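Local coordinates for uncharacterized protein (Bacteroides fragilis, PDB 3EUR), which is of unknown function but has a thioredoxin-like fold, so a role in thiol-disulfide chemistry is possible though not established, at residues 118-121 and 125-128; 33-38 and 51-56. All blocks are in the same frame, centred on the assembly; numbering follows the deposited sequence.

How the contacts relate
Both contacts belong to one thioredoxin-like domain and share its central sheet, in which strands 33-38 and 116-120 run antiparallel side by side. Contact 1 is the hairpin at one edge of the sheet, pairing 118-121 with edge strand 126-131; contact 2 sets helix 44-55 on one face of strand 33-38. Their centres lie about 13 Å apart, yet they touch directly: Leu120 N is 2.8 Å from Thr34 O and Tyr118 O is 2.9 Å from Leu36 N, both probable backbone hydrogen bonds. Packing adds to this where Leu35 CD1 comes within 3.5 Å of Tyr118 O. In the chain, contact 2 closes before contact 1 opens.

Contact 1 (118-121 and 125-128); sequences YLLD and TVLL
Tyr118 meets Leu128 through its backbone, its CA-H directed at Leu128 O (CA to O 3.3 Å), while Val126 CG1 lies at the ring edge, near the ring plane. Tyr109 also meets this ring edge-to-face. At Leu119 the amide N donates to Leu128 O (3.0 Å), and the carbonyl O receives two amides, Leu127 N at 2.8 Å and Leu128 N at 3.1 Å, both in the carbonyl plane. Two consecutive residues facing one make this a classic beta bulge in the antiparallel hairpin of strands 116-120 and 126-131, the second of which is one edge of the sheet in the thioredoxin-like fold. The side chains of Leu119 and Leu128 run alongside each other in the same direction, CB to CB 4.1 Å, and both pack on Tyr139 of helix 133-141. Leu120 points to the other face of the sheet, where its CD2 branch meets Val126 CG2 at 3.8 Å. Asp121 N donates to Thr125 O, and with CG set between backbone N and carbonyl carbon (chi1 79°) the carboxylate is brought to Thr125, just before the second strand. Thr125 N reaches OD1 from above the carboxylate plane at 2.9 Å, and Asn123 N also binds OD1. A water donates to Asp121 OD2 and accepts from Thr125 OG1. Leu127 CD1 packs against Asp121 CB, at 3.9 Å.

Contact 2 (33-38 and 51-56); sequences YTLLFI and EGLKAS
Leu53 fits its two methyl branches against Leu35 and Phe37, which lie two apart on strand 33-38 and point to the same face of the sheet. This is helix-on-sheet packing in the thioredoxin-like fold: within 51-56, Leu53 alone reaches the strand, and the nearest CA atoms, those of Phe37 and Leu53, are 10.0 Å apart. Side chains alone span this gap, and those that meet are apolar. Both strand residues hold CG anti to the backbone N (chi1 -173° for Leu35, 171° for Phe37), which carries isobutyl group and ring out toward the helix. Leu53 approaches obliquely to each. Its CD1 methyl sits over one face of the Phe37 ring, 4.0 Å from the centroid, in a CH-pi contact; displaced by 27° from the ring normal, it lies nearest the CD2-CE2 side. Cys46, Met49 and Ile50, earlier in the same helix, also pack on Phe37, and Leu133 and Val136 of helix 133-141 pack on Leu53 and Leu35 respectively; all three residues are buried. The other branch of Leu53 turns to the neighbouring leucine, where methyl meets methyl: Leu53 CD2 lies 3.6 Å from Leu35 CD2.

Contact 1 (118-121 and 125-128)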
loop_
_atom_site.group_PDB
_atom_site.type_symbol
_atom_site.label_atom_id
_atom_site.label_comp_id
_atom_site.label_asym_id
_atom_site.label_seq_id
_atom_site.Cartn_x
_atom_site.Cartn_y
_atom_site.Cartn_z
ATOM N N TYR A 118 -5.888 -0.351 -1.156
ATOM C CA TYR A 118 -6.466 -1.454 -1.923
ATOM C C TYR A 118 -6.182 -2.746 -1.184
ATOM O O TYR A 118 -5.064 -2.948 -0.739
ATOM C CB TYR A 118 -5.866 -1.573 -3.342
ATOM C CG TYR A 118 -6.207 -0.482 -4.287
ATOM C CD1 TYR A 118 -7.075 -0.749 -5.339
ATOM C CD2 TYR A 118 -5.740 0.788 -4.128
ATOM C CE1 TYR A 118 -7.433 0.200 -6.253
ATOM C CE2 TYR A 118 -6.121 1.822 -5.056
ATOM C CZ TYR A 118 -7.000 1.484 -6.083
ATOM O OH TYR A 118 -7.393 2.461 -7.001
ATOM N N LEU A 119 -7.178 -3.619 -1.077
ATOM C CA LEU A 119 -6.970 -4.956 -0.544
ATOM C C LEU A 119 -6.987 -5.918 -1.709
ATOM O O LEU A 119 -7.937 -5.930 -2.497
ATOM C CB LEU A 119 -8.031 -5.323 0.490
ATOM C CG LEU A 119 -7.813 -6.677 1.188
ATOM C CD1 LEU A 119 -6.642 -6.682 2.079
ATOM C CD2 LEU A 119 -9.102 -7.108 1.926
ATOM N N LEU A 120 -5.903 -6.690 -1.837
ATOM C CA LEU A 120 -5.681 -7.594 -2.957
ATOM C C LEU A 120 -5.528 -9.033 -2.459
ATOM O O LEU A 120 -4.967 -9.254 -1.366
ATOM C CB LEU A 120 -4.393 -7.206 -3.695
ATOM C CG LEU A 120 -4.227 -5.752 -4.066
ATOM C CD1 LEU A 120 -2.867 -5.508 -4.744
ATOM C CD2 LEU A 120 -5.343 -5.218 -4.928
ATOM N N ASP A 121 -6.022 -10.000 -3.219
ATOM C CA ASP A 121 -5.838 -11.393 -2.877
ATOM C C ASP A 121 -4.452 -11.885 -3.334
ATOM O O ASP A 121 -3.607 -11.108 -3.763
ATOM C CB ASP A 121 -7.009 -12.268 -3.388
ATOM C CG ASP A 121 -6.945 -12.612 -4.859
ATOM O OD1 ASP A 121 -5.985 -12.202 -5.582
ATOM O OD2 ASP A 121 -7.862 -13.333 -5.280
ATOM N N THR A 125 -5.754 -9.894 -7.371
ATOM C CA THR A 125 -7.125 -9.498 -7.710
ATOM C C THR A 125 -7.628 -8.521 -6.642
ATOM O O THR A 125 -7.454 -8.741 -5.452
ATOM C CB THR A 125 -8.039 -10.719 -7.786
ATOM O OG1 THR A 125 -7.534 -11.615 -8.763
ATOM C CG2 THR A 125 -9.500 -10.363 -8.133
ATOM N N VAL A 126 -8.298 -7.458 -7.098
ATOM C CA VAL A 126 -8.809 -6.439 -6.228
ATOM C C VAL A 126 -10.019 -6.940 -5.466
ATOM O O VAL A 126 -11.051 -7.229 -6.042
ATOM C CB VAL A 126 -9.131 -5.133 -6.993
ATOM C CG1 VAL A 126 -9.768 -4.111 -6.076
ATOM C CG2 VAL A 126 -7.914 -4.590 -7.670
ATOM N N LEU A 127 -9.881 -7.022 -4.144
ATOM C CA LEU A 127 -10.954 -7.321 -3.198
ATOM C C LEU A 127 -11.652 -6.065 -2.726
ATOM O O LEU A 127 -12.875 -6.085 -2.506
ATOM C CB LEU A 127 -10.422 -8.112 -2.017
ATOM C CG LEU A 127 -9.721 -9.444 -2.312
ATOM C CD1 LEU A 127 -9.172 -10.036 -1.048
ATOM C CD2 LEU A 127 -10.638 -10.381 -3.083
ATOM N N LEU A 128 -10.915 -4.988 -2.477
ATOM C CA LEU A 128 -11.467 -3.694 -2.129
ATOM C C LEU A 128 -10.638 -2.634 -2.853
ATOM O O LEU A 128 -9.420 -2.674 -2.825
ATOM C CB LEU A 128 -11.416 -3.402 -0.635
ATOM C CG LEU A 128 -12.176 -4.285 0.295
ATOM C CD1 LEU A 128 -11.764 -4.020 1.749
ATOM C CD2 LEU A 128 -13.689 -4.097 0.100
HETATM O O HOH W 1 -7.627 -14.199 -7.778
#

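Contact 2 (33-38 and 51-56)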
loop_
_atom_site.group_PDB
_atom_site.type_symbol
_atom_site.label_atom_id
_atom_site.label_comp_id
_atom_site.label_asym_id
_atom_site.label_seq_id
_atom_site.Cartn_x
_atom_site.Cartn_y
_atom_site.Cartn_z
ATOM N N TYR A 33 -2.938 -11.957 1.432
ATOM C CA TYR A 33 -3.584 -10.659 1.225
ATOM C C TYR A 33 -2.507 -9.610 1.162
ATOM O O TYR A 33 -1.674 -9.521 2.090
ATOM C CB TYR A 33 -4.524 -10.294 2.403
ATOM C CG TYR A 33 -5.649 -11.240 2.595
ATOM C CD1 TYR A 33 -6.869 -11.035 1.974
ATOM C CD2 TYR A 33 -5.524 -12.341 3.413
ATOM C CE1 TYR A 33 -7.925 -11.899 2.183
ATOM C CE2 TYR A 33 -6.562 -13.206 3.616
ATOM C CZ TYR A 33 -7.778 -13.001 3.013
ATOM O OH TYR A 33 -8.824 -13.856 3.216
ATOM N N THR A 34 -2.541 -8.743 0.144
ATOM C CA THR A 34 -1.705 -7.574 0.117
ATOM C C THR A 34 -2.569 -6.345 0.410
ATOM O O THR A 34 -3.598 -6.149 -0.253
ATOM C CB THR A 34 -0.987 -7.387 -1.244
ATOM O OG1 THR A 34 -0.098 -8.459 -1.475
ATOM C CG2 THR A 34 -0.248 -6.092 -1.320
ATOM N N LEU A 35 -2.169 -5.545 1.383
ATOM C CA LEU A 35 -2.788 -4.263 1.623
ATOM C C LEU A 35 -1.882 -3.194 1.021
ATOM O O LEU A 35 -0.817 -2.917 1.552
ATOM C CB LEU A 35 -3.014 -4.031 3.118
ATOM C CG LEU A 35 -3.817 -2.774 3.479
ATOM C CD1 LEU A 35 -5.187 -2.756 2.799
ATOM C CD2 LEU A 35 -3.978 -2.734 5.024
ATOM N N LEU A 36 -2.275 -2.724 -0.161
ATOM C CA LEU A 36 -1.534 -1.730 -0.873
ATOM C C LEU A 36 -1.934 -0.344 -0.354
ATOM O O LEU A 36 -3.102 0.006 -0.375
ATOM C CB LEU A 36 -1.839 -1.845 -2.384
ATOM C CG LEU A 36 -1.191 -0.808 -3.299
ATOM C CD1 LEU A 36 0.325 -0.952 -3.273
ATOM C CD2 LEU A 36 -1.688 -0.964 -4.708
ATOM N N PHE A 37 -0.946 0.371 0.152
ATOM C CA PHE A 37 -1.122 1.631 0.833
ATOM C C PHE A 37 -0.391 2.724 0.066
ATOM O O PHE A 37 0.812 2.860 0.197
ATOM C CB PHE A 37 -0.653 1.449 2.277
ATOM C CG PHE A 37 -0.555 2.707 3.117
ATOM C CD1 PHE A 37 -1.321 3.854 2.898
ATOM C CD2 PHE A 37 0.280 2.704 4.229
ATOM C CE1 PHE A 37 -1.184 4.953 3.715
ATOM C CE2 PHE A 37 0.409 3.808 5.038
ATOM C CZ PHE A 37 -0.338 4.928 4.792
ATOM N N ILE A 38 -1.118 3.482 -0.753
ATOM C CA ILE A 38 -0.528 4.560 -1.567
ATOM C C ILE A 38 -0.507 5.798 -0.723
ATOM O O ILE A 38 -1.541 6.216 -0.228
ATOM C CB ILE A 38 -1.294 4.777 -2.869
ATOM C CG1 ILE A 38 -1.561 3.464 -3.602
ATOM C CG2 ILE A 38 -0.558 5.789 -3.719
ATOM C CD1 ILE A 38 -2.440 3.578 -4.857
ATOM N N GLU A 51 -1.059 5.552 11.749
ATOM C CA GLU A 51 -1.364 5.261 13.117
ATOM C C GLU A 51 -2.518 4.279 13.233
ATOM O O GLU A 51 -2.515 3.351 14.060
ATOM C CB GLU A 51 -1.723 6.574 13.825
ATOM C CG GLU A 51 -0.501 7.311 14.320
ATOM C CD GLU A 51 0.038 6.607 15.550
ATOM O OE1 GLU A 51 -0.667 6.620 16.566
ATOM O OE2 GLU A 51 1.113 5.970 15.483
ATOM N N GLY A 52 -3.520 4.455 12.383
ATOM C CA GLY A 52 -4.657 3.571 12.357
ATOM C C GLY A 52 -4.317 2.151 12.000
ATOM O O GLY A 52 -4.852 1.191 12.595
ATOM N N LEU A 53 -3.451 1.998 10.996
ATOM C CA LEU A 53 -3.014 0.658 10.594
ATOM C C LEU A 53 -2.228 -0.020 11.705
ATOM O O LEU A 53 -2.432 -1.209 11.981
ATOM C CB LEU A 53 -2.135 0.771 9.336
ATOM C CG LEU A 53 -2.851 1.042 8.018
ATOM C CD1 LEU A 53 -1.840 1.563 6.989
ATOM C CD2 LEU A 53 -3.589 -0.207 7.522
ATOM N N LYS A 54 -1.379 0.747 12.387
ATOM C CA LYS A 54 -0.605 0.188 13.519
ATOM C C LYS A 54 -1.533 -0.245 14.668
ATOM O O LYS A 54 -1.262 -1.232 15.357
ATOM C CB LYS A 54 0.392 1.213 14.038
ATOM C CG LYS A 54 1.502 1.489 13.134
ATOM C CD LYS A 54 2.403 2.635 13.719
ATOM C CE LYS A 54 3.645 2.866 12.942
ATOM N NZ LYS A 54 4.450 3.932 13.535
ATOM N N ALA A 55 -2.620 0.490 14.891
ATOM C CA ALA A 55 -3.485 0.282 16.070
ATOM C C ALA A 55 -4.531 -0.791 15.835
ATOM O O ALA A 55 -5.032 -1.393 16.782
ATOM C CB ALA A 55 -4.227 1.568 16.458
ATOM N N SER A 56 -4.879 -1.076 14.590
ATOM C CA SER A 56 -6.059 -1.883 14.272
ATOM C C SER A 56 -5.946 -3.316 14.807
ATOM O O SER A 56 -5.077 -4.073 14.371
ATOM C CB SER A 56 -6.211 -1.994 12.763
ATOM O OG SER A 56 -7.185 -2.932 12.421
#